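Local atomic coordinates of predicted protein (Acinetobacter sp. RUH2624, PDB entry 4MEA), a protein that is an epoxide hydrolase of the alpha/beta hydrolase fold, a secreted Cif-type virulence factor that probably opens epoxide substrates to diols. Residues A[99-104]-A[109-114]; A[158-161]-A[165-168]; A[228-233]-A[237-242]. All coordinates share one frame; numbering follows the deposited sequence.

Interaction 1. Residues A[99-104]-A[109-114]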
ATOM      1  N   GLY A  99       0.354   5.357 -26.829  1.00 16.86           N
ATOM      2  CA  GLY A  99      -0.704   4.361 -26.727  1.00 13.92           C
ATOM      3  C   GLY A  99      -0.323   3.151 -25.880  1.00 13.85           C
ATOM      4  O   GLY A  99       0.860   2.916 -25.615  1.00 11.35           O
ATOM      5  N   PRO A 100      -1.329   2.366 -25.461  1.00  9.15           N
ATOM      6  CA  PRO A 100      -1.159   1.252 -24.517  1.00 10.34           C
ATOM      7  C   PRO A 100      -0.584  -0.034 -25.129  1.00 18.27           C
ATOM      8  O   PRO A 100      -0.667  -0.267 -26.340  1.00 13.38           O
ATOM      9  CB  PRO A 100      -2.591   0.991 -24.050  1.00 14.39           C
ATOM     10  CG  PRO A 100      -3.420   1.341 -25.233  1.00 17.48           C
ATOM     11  CD  PRO A 100      -2.745   2.546 -25.839  1.00 17.08           C
ATOM     12  N   ILE A 101      -0.009  -0.867 -24.270  1.00 16.98           N
ATOM     13  CA  ILE A 101       0.362  -2.222 -24.642  1.00 16.71           C
ATOM     14  C   ILE A 101      -0.871  -3.088 -24.437  1.00 15.12           C
ATOM     15  O   ILE A 101      -1.252  -3.394 -23.304  1.00 15.80           O
ATOM     16  CB  ILE A 101       1.526  -2.754 -23.786  1.00 14.26           C
ATOM     17  CG1 ILE A 101       2.745  -1.832 -23.927  1.00 16.51           C
ATOM     18  CG2 ILE A 101       1.873  -4.194 -24.177  1.00 11.91           C
ATOM     19  CD1 ILE A 101       4.009  -2.347 -23.217  1.00 15.99           C
ATOM     20  N   LEU A 102      -1.493  -3.470 -25.546  1.00 16.33           N
ATOM     21  CA  LEU A 102      -2.815  -4.101 -25.531  1.00 25.20           C
ATOM     22  C   LEU A 102      -2.913  -5.422 -24.753  1.00 20.84           C
ATOM     23  O   LEU A 102      -3.963  -5.724 -24.172  1.00 24.51           O
ATOM     24  CB  LEU A 102      -3.313  -4.283 -26.968  1.00 33.00           C
ATOM     25  CG  LEU A 102      -3.488  -2.961 -27.720  1.00 33.85           C
ATOM     26  CD1 LEU A 102      -3.751  -3.193 -29.203  1.00 36.26           C
ATOM     27  CD2 LEU A 102      -4.606  -2.144 -27.074  1.00 27.50           C
ATOM     28  N   ASN A 103      -1.841  -6.211 -24.742  1.00 17.85           N
ATOM     29  CA  ASN A 103      -1.862  -7.475 -23.991  1.00 18.82           C
ATOM     30  C   ASN A 103      -1.427  -7.322 -22.535  1.00 17.22           C
ATOM     31  O   ASN A 103      -1.278  -8.309 -21.812  1.00 15.99           O
ATOM     32  CB  ASN A 103      -1.053  -8.571 -24.694  1.00 22.85           C
ATOM     33  CG  ASN A 103       0.446  -8.381 -24.560  1.00 24.42           C
ATOM     34  OD1 ASN A 103       0.918  -7.329 -24.132  1.00 19.80           O
ATOM     35  ND2 ASN A 103       1.205  -9.405 -24.941  1.00 17.22           N
ATOM     36  N   ASP A 104      -1.232  -6.075 -22.114  1.00 15.45           N
ATOM     37  CA  ASP A 104      -0.946  -5.754 -20.716  1.00 16.25           C
ATOM     38  C   ASP A 104       0.427  -6.248 -20.257  1.00 13.12           C
ATOM     39  O   ASP A 104       0.703  -6.300 -19.058  1.00 12.82           O
ATOM     40  CB  ASP A 104      -2.038  -6.312 -19.794  1.00 21.15           C
ATOM     41  CG  ASP A 104      -2.170  -5.525 -18.501  1.00 27.18           C
ATOM     42  OD1 ASP A 104      -2.028  -4.280 -18.549  1.00 18.36           O
ATOM     43  OD2 ASP A 104      -2.423  -6.144 -17.443  1.00 28.60           O
ATOM     44  N   GLU A 109      11.314  -6.488 -20.263  1.00 10.67           N
ATOM     45  CA  GLU A 109      11.702  -7.008 -21.577  1.00 12.06           C
ATOM     46  C   GLU A 109      10.827  -6.454 -22.694  1.00 11.03           C
ATOM     47  O   GLU A 109      11.331  -6.030 -23.737  1.00 13.22           O
ATOM     48  CB  GLU A 109      11.662  -8.538 -21.603  1.00 15.35           C
ATOM     49  CG  GLU A 109      12.757  -9.207 -20.780  1.00 30.28           C
ATOM     50  CD  GLU A 109      14.122  -9.147 -21.441  1.00 41.15           C
ATOM     51  OE1 GLU A 109      14.250  -8.518 -22.518  1.00 44.33           O
ATOM     52  OE2 GLU A 109      15.067  -9.743 -20.879  1.00 40.26           O
ATOM     53  N   ASN A 110       9.513  -6.466 -22.482  1.00 12.76           N
ATOM     54  CA  ASN A 110       8.596  -5.969 -23.501  1.00 13.58           C
ATOM     55  C   ASN A 110       8.718  -4.463 -23.766  1.00 19.19           C
ATOM     56  O   ASN A 110       8.806  -4.038 -24.911  1.00 13.61           O
ATOM     57  CB  ASN A 110       7.144  -6.333 -23.180  1.00 14.32           C
ATOM     58  CG  ASN A 110       6.274  -6.360 -24.427  1.00 17.35           C
ATOM     59  OD1 ASN A 110       6.741  -6.733 -25.501  1.00 16.50           O
ATOM     60  ND2 ASN A 110       5.013  -5.962 -24.292  1.00 14.40           N
ATOM     61  N   THR A 111       8.713  -3.656 -22.708  1.00 14.98           N
ATOM     62  CA  THR A 111       8.849  -2.207 -22.870  1.00  7.29           C
ATOM     63  C   THR A 111      10.225  -1.863 -23.445  1.00  7.68           C
ATOM     64  O   THR A 111      10.366  -0.922 -24.227  1.00 15.15           O
ATOM     65  CB  THR A 111       8.639  -1.467 -21.519  1.00 14.33           C
ATOM     66  OG1 THR A 111       9.574  -1.965 -20.555  1.00 10.11           O
ATOM     67  CG2 THR A 111       7.227  -1.706 -20.997  1.00 10.59           C
ATOM     68  N   SER A 112      11.245  -2.620 -23.051  1.00  9.32           N
ATOM     69  CA  SER A 112      12.582  -2.416 -23.618  1.00 14.52           C
ATOM     70  C   SER A 112      12.593  -2.694 -25.125  1.00 18.87           C
ATOM     71  O   SER A 112      13.255  -1.990 -25.906  1.00 15.29           O
ATOM     72  CB  SER A 112      13.610  -3.301 -22.913  1.00 15.30           C
ATOM     73  OG  SER A 112      14.026  -2.734 -21.679  1.00 14.33           O
ATOM     74  N   LYS A 113      11.869  -3.732 -25.534  1.00 16.00           N
ATOM     75  CA  LYS A 113      11.791  -4.075 -26.953  1.00 16.87           C
ATOM     76  C   LYS A 113      11.082  -2.973 -27.745  1.00 16.84           C
ATOM     77  O   LYS A 113      11.523  -2.588 -28.828  1.00 13.71           O
ATOM     78  CB  LYS A 113      11.075  -5.413 -27.170  1.00 14.75           C
ATOM     79  CG  LYS A 113      11.207  -5.928 -28.611  1.00 25.23           C
ATOM     80  CD  LYS A 113      10.379  -7.177 -28.882  1.00 35.96           C
ATOM     81  CE  LYS A 113       9.050  -6.826 -29.551  1.00 49.40           C
ATOM     82  NZ  LYS A 113       8.269  -8.029 -29.980  1.00 49.09           N
ATOM     83  N   ILE A 114       9.978  -2.472 -27.201  1.00  9.74           N
ATOM     84  CA  ILE A 114       9.232  -1.405 -27.856  1.00 13.86           C
ATOM     85  C   ILE A 114      10.068  -0.130 -27.946  1.00 13.75           C
ATOM     86  O   ILE A 114      10.124   0.518 -28.992  1.00 15.49           O
ATOM     87  CB  ILE A 114       7.897  -1.125 -27.126  1.00 18.42           C
ATOM     88  CG1 ILE A 114       6.934  -2.307 -27.311  1.00 13.85           C
ATOM     89  CG2 ILE A 114       7.279   0.195 -27.621  1.00 19.16           C
ATOM     90  CD1 ILE A 114       5.876  -2.425 -26.223  1.00 10.85           C
TER
HETATM   91  O   HOH W   1       3.002  -6.801 -26.300  1.00 24.28           O
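Ile101 presses its branched side chain against one flank of helix 108-123, where Asn110, Thr111 and Ile114 receive it. In this alpha/beta hydrolase fold the helix leads into the central strand 128-133, and residues 99-104 belong to the long loop that follows strand 87-90. Both branches of Ile101 reach the amide nitrogen of Asn110, with Ile101 CG2 3.6 Å and Ile101 CD1 3.9 Å from Asn110 ND2. CG2, anti to the backbone N because chi1 is -58°, meets Asn110 from the opposite direction. The longer branch runs deeper, and its CD1 sits 3.5 Å from CD1 of Ile114, the two isoleucine chains slanting across one another. Along the same flank, the methyl CG2 of Thr111 lies 4.0 Å from Ile101 CD1, while Thr111 OG1 is turned to Ala139 O of helix 136-146. Pro93 packs on both isoleucines, so this apolar patch continues beyond the pair.

Next to this patch the chemistry turns polar. A type I turn from Ile101 to Asp104, closed by Asp104 N to Ile101 O at 2.9 Å, swings Asn103 round until its amide looks toward Asn110. Their direct separation, Asn103 OD1 to Asn110 ND2, is 4.3 Å, too long for a bond, and a water fills the step. Asn110 ND2 also donates to Asp105 O, and Asn103 OD1 also accepts from Asp105 N, which pins both amides in rotation. The water donates to Asn103 OD1 at 3.1 Å and accepts from Asn110 ND2 at 3.0 Å.

Interaction 2. Residues A[158-161]-A[165-168]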
ATOM      1  N   ASP A 158      16.890   7.925  -8.965  1.00 13.57           N
ATOM      2  CA  ASP A 158      16.100   7.730  -7.735  1.00 13.79           C
ATOM      3  C   ASP A 158      15.499   6.341  -7.499  1.00 13.84           C
ATOM      4  O   ASP A 158      15.848   5.691  -6.518  1.00 13.95           O
ATOM      5  CB  ASP A 158      15.036   8.831  -7.533  1.00 10.75           C
ATOM      6  CG  ASP A 158      14.811   9.153  -6.054  1.00 13.81           C
ATOM      7  OD1 ASP A 158      15.811   9.239  -5.311  1.00 14.54           O
ATOM      8  OD2 ASP A 158      13.649   9.284  -5.617  1.00 10.72           O
ATOM      9  N   SER A 159      14.599   5.889  -8.377  1.00  8.88           N
ATOM     10  CA  SER A 159      13.874   4.633  -8.144  1.00  9.59           C
ATOM     11  C   SER A 159      14.735   3.384  -8.317  1.00  7.56           C
ATOM     12  O   SER A 159      15.691   3.375  -9.096  1.00 11.82           O
ATOM     13  CB  SER A 159      12.647   4.520  -9.058  1.00  9.42           C
ATOM     14  OG  SER A 159      11.711   5.537  -8.778  1.00  8.48           O
ATOM     15  N   PRO A 160      14.393   2.317  -7.589  1.00 10.63           N
ATOM     16  CA  PRO A 160      15.132   1.068  -7.763  1.00 10.09           C
ATOM     17  C   PRO A 160      14.856   0.476  -9.142  1.00 12.19           C
ATOM     18  O   PRO A 160      13.784   0.693  -9.709  1.00 12.14           O
ATOM     19  CB  PRO A 160      14.549   0.162  -6.672  1.00 10.39           C
ATOM     20  CG  PRO A 160      13.189   0.719  -6.399  1.00 15.40           C
ATOM     21  CD  PRO A 160      13.337   2.203  -6.562  1.00 13.16           C
ATOM     22  N   ILE A 161      15.843  -0.232  -9.677  1.00 11.83           N
ATOM     23  CA  ILE A 161      15.649  -1.090 -10.832  1.00 11.87           C
ATOM     24  C   ILE A 161      15.048  -2.375 -10.270  1.00 14.82           C
ATOM     25  O   ILE A 161      15.519  -2.883  -9.255  1.00 12.46           O
ATOM     26  CB  ILE A 161      17.006  -1.401 -11.514  1.00 14.45           C
ATOM     27  CG1 ILE A 161      17.651  -0.111 -12.033  1.00 10.87           C
ATOM     28  CG2 ILE A 161      16.837  -2.422 -12.639  1.00 11.13           C
ATOM     29  CD1 ILE A 161      19.163  -0.204 -12.261  1.00 11.79           C
ATOM     30  N   ALA A 165      15.006  -7.546  -4.500  1.00  9.08           N
ATOM     31  CA  ALA A 165      14.748  -6.695  -3.338  1.00 10.55           C
ATOM     32  C   ALA A 165      13.373  -6.012  -3.408  1.00 14.57           C
ATOM     33  O   ALA A 165      12.842  -5.543  -2.399  1.00 10.65           O
ATOM     34  CB  ALA A 165      15.862  -5.667  -3.165  1.00 12.76           C
ATOM     35  N   MET A 166      12.790  -5.971  -4.599  1.00 10.52           N
ATOM     36  CA  MET A 166      11.466  -5.381  -4.760  1.00  9.13           C
ATOM     37  C   MET A 166      10.408  -6.289  -4.123  1.00 12.01           C
ATOM     38  O   MET A 166       9.272  -5.871  -3.883  1.00 11.85           O
ATOM     39  CB  MET A 166      11.179  -5.125  -6.248  1.00  8.25           C
ATOM     40  CG  MET A 166      10.005  -4.199  -6.538  1.00 11.99           C
ATOM     41  SD  MET A 166       9.969  -3.710  -8.289  1.00 15.24           S
ATOM     42  CE  MET A 166      11.060  -2.278  -8.264  1.00  8.34           C
ATOM     43  N   PHE A 167      10.792  -7.536  -3.849  1.00  6.72           N
ATOM     44  CA  PHE A 167       9.942  -8.469  -3.122  1.00  8.05           C
ATOM     45  C   PHE A 167      10.147  -8.313  -1.615  1.00 11.77           C
ATOM     46  O   PHE A 167       9.610  -9.094  -0.813  1.00  9.39           O
ATOM     47  CB  PHE A 167      10.264  -9.913  -3.520  1.00  7.19           C
ATOM     48  CG  PHE A 167       9.814 -10.277  -4.909  1.00 10.99           C
ATOM     49  CD1 PHE A 167       8.696  -9.686  -5.466  1.00  7.90           C
ATOM     50  CD2 PHE A 167      10.510 -11.219  -5.652  1.00 17.66           C
ATOM     51  CE1 PHE A 167       8.273 -10.026  -6.753  1.00 17.09           C
ATOM     52  CE2 PHE A 167      10.092 -11.570  -6.936  1.00 16.40           C
ATOM     53  CZ  PHE A 167       8.976 -10.971  -7.485  1.00 14.90           C
ATOM     54  N   GLU A 168      10.933  -7.312  -1.232  1.00 13.29           N
ATOM     55  CA  GLU A 168      11.300  -7.128   0.174  1.00  9.60           C
ATOM     56  C   GLU A 168      11.015  -5.728   0.724  1.00 10.34           C
ATOM     57  O   GLU A 168      10.880  -5.559   1.938  1.00 11.04           O
ATOM     58  CB  GLU A 168      12.774  -7.487   0.381  1.00 14.03           C
ATOM     59  CG  GLU A 168      13.074  -8.954   0.105  1.00 25.44           C
ATOM     60  CD  GLU A 168      14.559  -9.231  -0.046  1.00 46.06           C
ATOM     61  OE1 GLU A 168      15.355  -8.268   0.011  1.00 48.39           O
ATOM     62  OE2 GLU A 168      14.927 -10.412  -0.227  1.00 57.10           O
TER
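Met166 reaches back to Pro160 across the loop that leaves strand 151-157, and a single methyl group does the touching. The side chain starts from a short 3-10 turn, closed by Glu168 N to Ala165 O at 2.9 Å, and its CB bond is aimed at the proline. At that point there is still no contact: Met166 CB is 6.2 Å from Pro160 CG. With Met166 CG anti to the backbone N (chi1 -165°) and the next torsion extended too, the chain runs past the proline more than into it: Met166 CG is 5.9 Å from Pro160 CG, and the sulphur SD is hardly closer to that atom, at 5.8 Å. The bend comes at chi3, -87°, which folds the tip over. CE then meets the ring corner, 4.1 Å from Pro160 CG, the two side chains crossing at about a right angle. The same methyl lies within 4.5 Å of the carbonyl carbon C of Ile161. His246 and Ile250 of helix 246-258 also pack on Met166, while Glu283 of helix 279-288 touches the proline.

The loop begins beside a probable active site. Asp158 OD2 is hydrogen-bonded to His305 ND1, an acid-histidine pair consistent with the charge relay of alpha/beta hydrolases, and Asp134 lies close to Ser159. Polar backbone atoms nearby have partners of their own, Ser159 O with Asn137 ND2 and Ile161 N with Glu283 OE1. The main contact between the segments is apolar, a methyl against a ring methylene, held by shape and burial with no preferred bonding direction.

Interaction 3. Residues A[228-233]-A[237-242]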
ATOM      1  N   GLU A 228      -3.120  15.924 -15.094  1.00  6.58           N
ATOM      2  CA  GLU A 228      -3.950  15.775 -16.287  1.00  9.53           C
ATOM      3  C   GLU A 228      -3.582  14.546 -17.121  1.00  9.58           C
ATOM      4  O   GLU A 228      -4.477  13.869 -17.643  1.00  8.46           O
ATOM      5  CB  GLU A 228      -3.934  17.052 -17.146  1.00 11.72           C
ATOM      6  CG  GLU A 228      -4.801  16.976 -18.411  1.00  9.21           C
ATOM      7  CD  GLU A 228      -4.049  16.470 -19.632  1.00 12.02           C
ATOM      8  OE1 GLU A 228      -2.800  16.379 -19.585  1.00 11.31           O
ATOM      9  OE2 GLU A 228      -4.713  16.167 -20.653  1.00 12.31           O
ATOM     10  N   PRO A 229      -2.273  14.239 -17.248  1.00  6.14           N
ATOM     11  CA  PRO A 229      -1.906  13.077 -18.072  1.00 10.04           C
ATOM     12  C   PRO A 229      -2.297  11.739 -17.442  1.00 16.09           C
ATOM     13  O   PRO A 229      -2.271  10.709 -18.123  1.00  8.35           O
ATOM     14  CB  PRO A 229      -0.377  13.186 -18.177  1.00 13.63           C
ATOM     15  CG  PRO A 229      -0.081  14.632 -17.925  1.00 13.94           C
ATOM     16  CD  PRO A 229      -1.089  15.033 -16.875  1.00 10.41           C
ATOM     17  N   TYR A 230      -2.674  11.768 -16.165  1.00 10.70           N
ATOM     18  CA  TYR A 230      -3.027  10.556 -15.416  1.00  6.09           C
ATOM     19  C   TYR A 230      -4.468  10.637 -14.904  1.00 12.31           C
ATOM     20  O   TYR A 230      -4.797  10.099 -13.846  1.00 15.67           O
ATOM     21  CB  TYR A 230      -2.069  10.370 -14.226  1.00  8.68           C
ATOM     22  CG  TYR A 230      -0.676   9.969 -14.642  1.00  7.11           C
ATOM     23  CD1 TYR A 230      -0.320   8.622 -14.746  1.00 10.19           C
ATOM     24  CD2 TYR A 230       0.284  10.932 -14.951  1.00 10.45           C
ATOM     25  CE1 TYR A 230       0.955   8.244 -15.149  1.00  9.74           C
ATOM     26  CE2 TYR A 230       1.562  10.565 -15.353  1.00  9.82           C
ATOM     27  CZ  TYR A 230       1.893   9.229 -15.449  1.00  7.25           C
ATOM     28  OH  TYR A 230       3.160   8.866 -15.846  1.00  8.40           O
ATOM     29  N   SER A 231      -5.330  11.312 -15.660  1.00 12.25           N
ATOM     30  CA  SER A 231      -6.651  11.651 -15.152  1.00 11.49           C
ATOM     31  C   SER A 231      -7.771  10.765 -15.690  1.00 12.13           C
ATOM     32  O   SER A 231      -8.938  11.005 -15.384  1.00 19.09           O
ATOM     33  CB  SER A 231      -6.967  13.123 -15.424  1.00  7.06           C
ATOM     34  OG  SER A 231      -6.981  13.397 -16.825  1.00 11.43           O
ATOM     35  N   THR A 232      -7.425   9.753 -16.484  1.00  9.60           N
ATOM     36  CA  THR A 232      -8.422   8.835 -17.030  1.00 13.43           C
ATOM     37  C   THR A 232      -8.086   7.377 -16.719  1.00 19.37           C
ATOM     38  O   THR A 232      -6.917   7.037 -16.511  1.00 13.82           O
ATOM     39  CB  THR A 232      -8.577   9.022 -18.560  1.00 13.17           C
ATOM     40  OG1 THR A 232      -7.289   8.962 -19.176  1.00 14.13           O
ATOM     41  CG2 THR A 232      -9.193  10.385 -18.873  1.00 14.66           C
ATOM     42  N   ARG A 233      -9.111   6.519 -16.686  1.00 12.17           N
ATOM     43  CA  ARG A 233      -8.903   5.094 -16.411  1.00 10.21           C
ATOM     44  C   ARG A 233      -7.893   4.451 -17.359  1.00 16.12           C
ATOM     45  O   ARG A 233      -7.096   3.599 -16.946  1.00 13.81           O
ATOM     46  CB  ARG A 233     -10.219   4.303 -16.488  1.00 16.22           C
ATOM     47  CG  ARG A 233     -11.360   4.804 -15.617  1.00 20.19           C
ATOM     48  CD  ARG A 233     -11.677   3.887 -14.441  1.00 25.64           C
ATOM     49  NE  ARG A 233     -11.581   2.446 -14.705  1.00 19.96           N
ATOM     50  CZ  ARG A 233     -12.616   1.603 -14.752  1.00 17.93           C
ATOM     51  NH1 ARG A 233     -13.854   2.040 -14.586  1.00 19.31           N
ATOM     52  NH2 ARG A 233     -12.412   0.310 -14.963  1.00 16.11           N
ATOM     53  N   LYS A 237      -4.796   2.655 -15.978  1.00  6.47           N
ATOM     54  CA  LYS A 237      -4.655   1.220 -16.237  1.00 15.19           C
ATOM     55  C   LYS A 237      -3.250   0.885 -16.770  1.00 11.51           C
ATOM     56  O   LYS A 237      -2.602  -0.052 -16.299  1.00 10.80           O
ATOM     57  CB  LYS A 237      -5.724   0.725 -17.212  1.00 10.77           C
ATOM     58  CG  LYS A 237      -5.750  -0.795 -17.379  1.00 12.27           C
ATOM     59  CD  LYS A 237      -6.797  -1.221 -18.402  1.00 19.39           C
ATOM     60  CE  LYS A 237      -6.923  -2.742 -18.448  1.00 34.69           C
ATOM     61  NZ  LYS A 237      -8.141  -3.183 -19.183  1.00 42.86           N
ATOM     62  N   ALA A 238      -2.787   1.658 -17.749  1.00  8.19           N
ATOM     63  CA  ALA A 238      -1.441   1.489 -18.292  1.00  7.50           C
ATOM     64  C   ALA A 238      -0.366   1.683 -17.216  1.00  8.21           C
ATOM     65  O   ALA A 238       0.532   0.854 -17.063  1.00  7.53           O
ATOM     66  CB  ALA A 238      -1.220   2.461 -19.426  1.00 13.86           C
ATOM     67  N   ALA A 239      -0.449   2.787 -16.481  1.00  7.25           N
ATOM     68  CA  ALA A 239       0.506   3.035 -15.408  1.00  8.18           C
ATOM     69  C   ALA A 239       0.603   1.832 -14.472  1.00  8.38           C
ATOM     70  O   ALA A 239       1.697   1.387 -14.109  1.00 10.41           O
ATOM     71  CB  ALA A 239       0.112   4.286 -14.624  1.00  9.92           C
ATOM     72  N   PHE A 240      -0.540   1.302 -14.067  1.00  9.54           N
ATOM     73  CA  PHE A 240      -0.510   0.239 -13.072  1.00 11.69           C
ATOM     74  C   PHE A 240      -0.180  -1.118 -13.711  1.00  9.63           C
ATOM     75  O   PHE A 240       0.161  -2.080 -13.016  1.00  8.57           O
ATOM     76  CB  PHE A 240      -1.784   0.250 -12.207  1.00  8.65           C
ATOM     77  CG  PHE A 240      -2.024   1.581 -11.502  1.00 10.72           C
ATOM     78  CD1 PHE A 240      -0.968   2.277 -10.929  1.00  7.28           C
ATOM     79  CD2 PHE A 240      -3.291   2.146 -11.450  1.00  5.68           C
ATOM     80  CE1 PHE A 240      -1.182   3.503 -10.293  1.00  9.20           C
ATOM     81  CE2 PHE A 240      -3.507   3.368 -10.820  1.00  8.09           C
ATOM     82  CZ  PHE A 240      -2.449   4.045 -10.237  1.00  9.24           C
ATOM     83  N   GLY A 241      -0.219  -1.187 -15.042  1.00  6.21           N
ATOM     84  CA  GLY A 241       0.309  -2.369 -15.712  1.00  4.96           C
ATOM     85  C   GLY A 241       1.789  -2.596 -15.402  1.00  6.87           C
ATOM     86  O   GLY A 241       2.226  -3.740 -15.255  1.00  6.60           O
ATOM     87  N   TYR A 242       2.569  -1.514 -15.308  1.00 10.55           N
ATOM     88  CA  TYR A 242       3.991  -1.640 -14.963  1.00  8.09           C
ATOM     89  C   TYR A 242       4.126  -2.313 -13.614  1.00  8.02           C
ATOM     90  O   TYR A 242       5.032  -3.121 -13.401  1.00 11.70           O
ATOM     91  CB  TYR A 242       4.700  -0.274 -14.962  1.00  8.72           C
ATOM     92  CG  TYR A 242       4.872   0.288 -16.357  1.00  8.31           C
ATOM     93  CD1 TYR A 242       6.022   0.024 -17.094  1.00  4.71           C
ATOM     94  CD2 TYR A 242       3.867   1.047 -16.948  1.00 10.04           C
ATOM     95  CE1 TYR A 242       6.181   0.524 -18.381  1.00 12.35           C
ATOM     96  CE2 TYR A 242       4.009   1.539 -18.241  1.00 13.05           C
ATOM     97  CZ  TYR A 242       5.170   1.272 -18.950  1.00 11.27           C
ATOM     98  OH  TYR A 242       5.321   1.755 -20.234  1.00  9.18           O
TER
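Tyr230 brings the edge of its ring to the methyl of Ala239, with CE1 4.1 Å from Ala239 CB and the methyl near the ring plane. With CG anti to the carbonyl carbon (chi1 -71°), the ring extends beside the helix, and its far end meets other parts of the protein: Phe204 packs against it with the ring planes about 40° apart, and Tyr230 OH is hydrogen-bonded to Ser69 O in a core loop.

The second link is the first turn of helix 233-244. Lys237 N donates to Arg233 O at 2.7 Å, the i to i+4 bond of that turn. The same turn brings Lys237 CB to 3.2 Å from Arg233 O, but beyond CG the lysine runs fully extended away from the loop. Arg233 also lies on the outer side, and its NE makes a salt bridge to Glu193 of helix 191-198. Glu193 also packs against the Lys237 side chain; the like-charged ends, Arg233 NH2 and Lys237 NZ, stay 6.9 Å apart.

Before the helix the loop is drawn tight by Ser231, whose OG donates to Glu228 O at 2.7 Å, reinforcing a weak backbone bond from Ser231 N to the same oxygen. Thr232 then takes the N-cap position, although its side chain turns to Asp234 OD1 instead of capping. The loop thus joins helix 220-227 to helix 233-244, in the helical region placed between strands 151-157 and 267-272 in sequence, as in the helical cap of epoxide hydrolases built on this fold.

In the fold
From the N terminus, the contacts close one after another, none crossing or enclosing another. Interaction 1 folds the loop after strand 87-90 onto the helix that leads to strand 128-133. Interaction 2 comes after strand 151-157, where the chain leaves the core sheet, and closes a short loop packing on helices 246-258 and 279-288. Interaction 3 lies in the helical region that follows, before strand 267-272. Interactions 1 and 3 touch: Thr111 CG2 is 3.6 Å from Tyr242 CE1 and Asp104 OD1 packs on Gly241; Asp104 also bridges to Arg244 of the same helix, tying the core to what is probably the cap. Interaction 2 stands apart, its centre about 21 Å from both other centres.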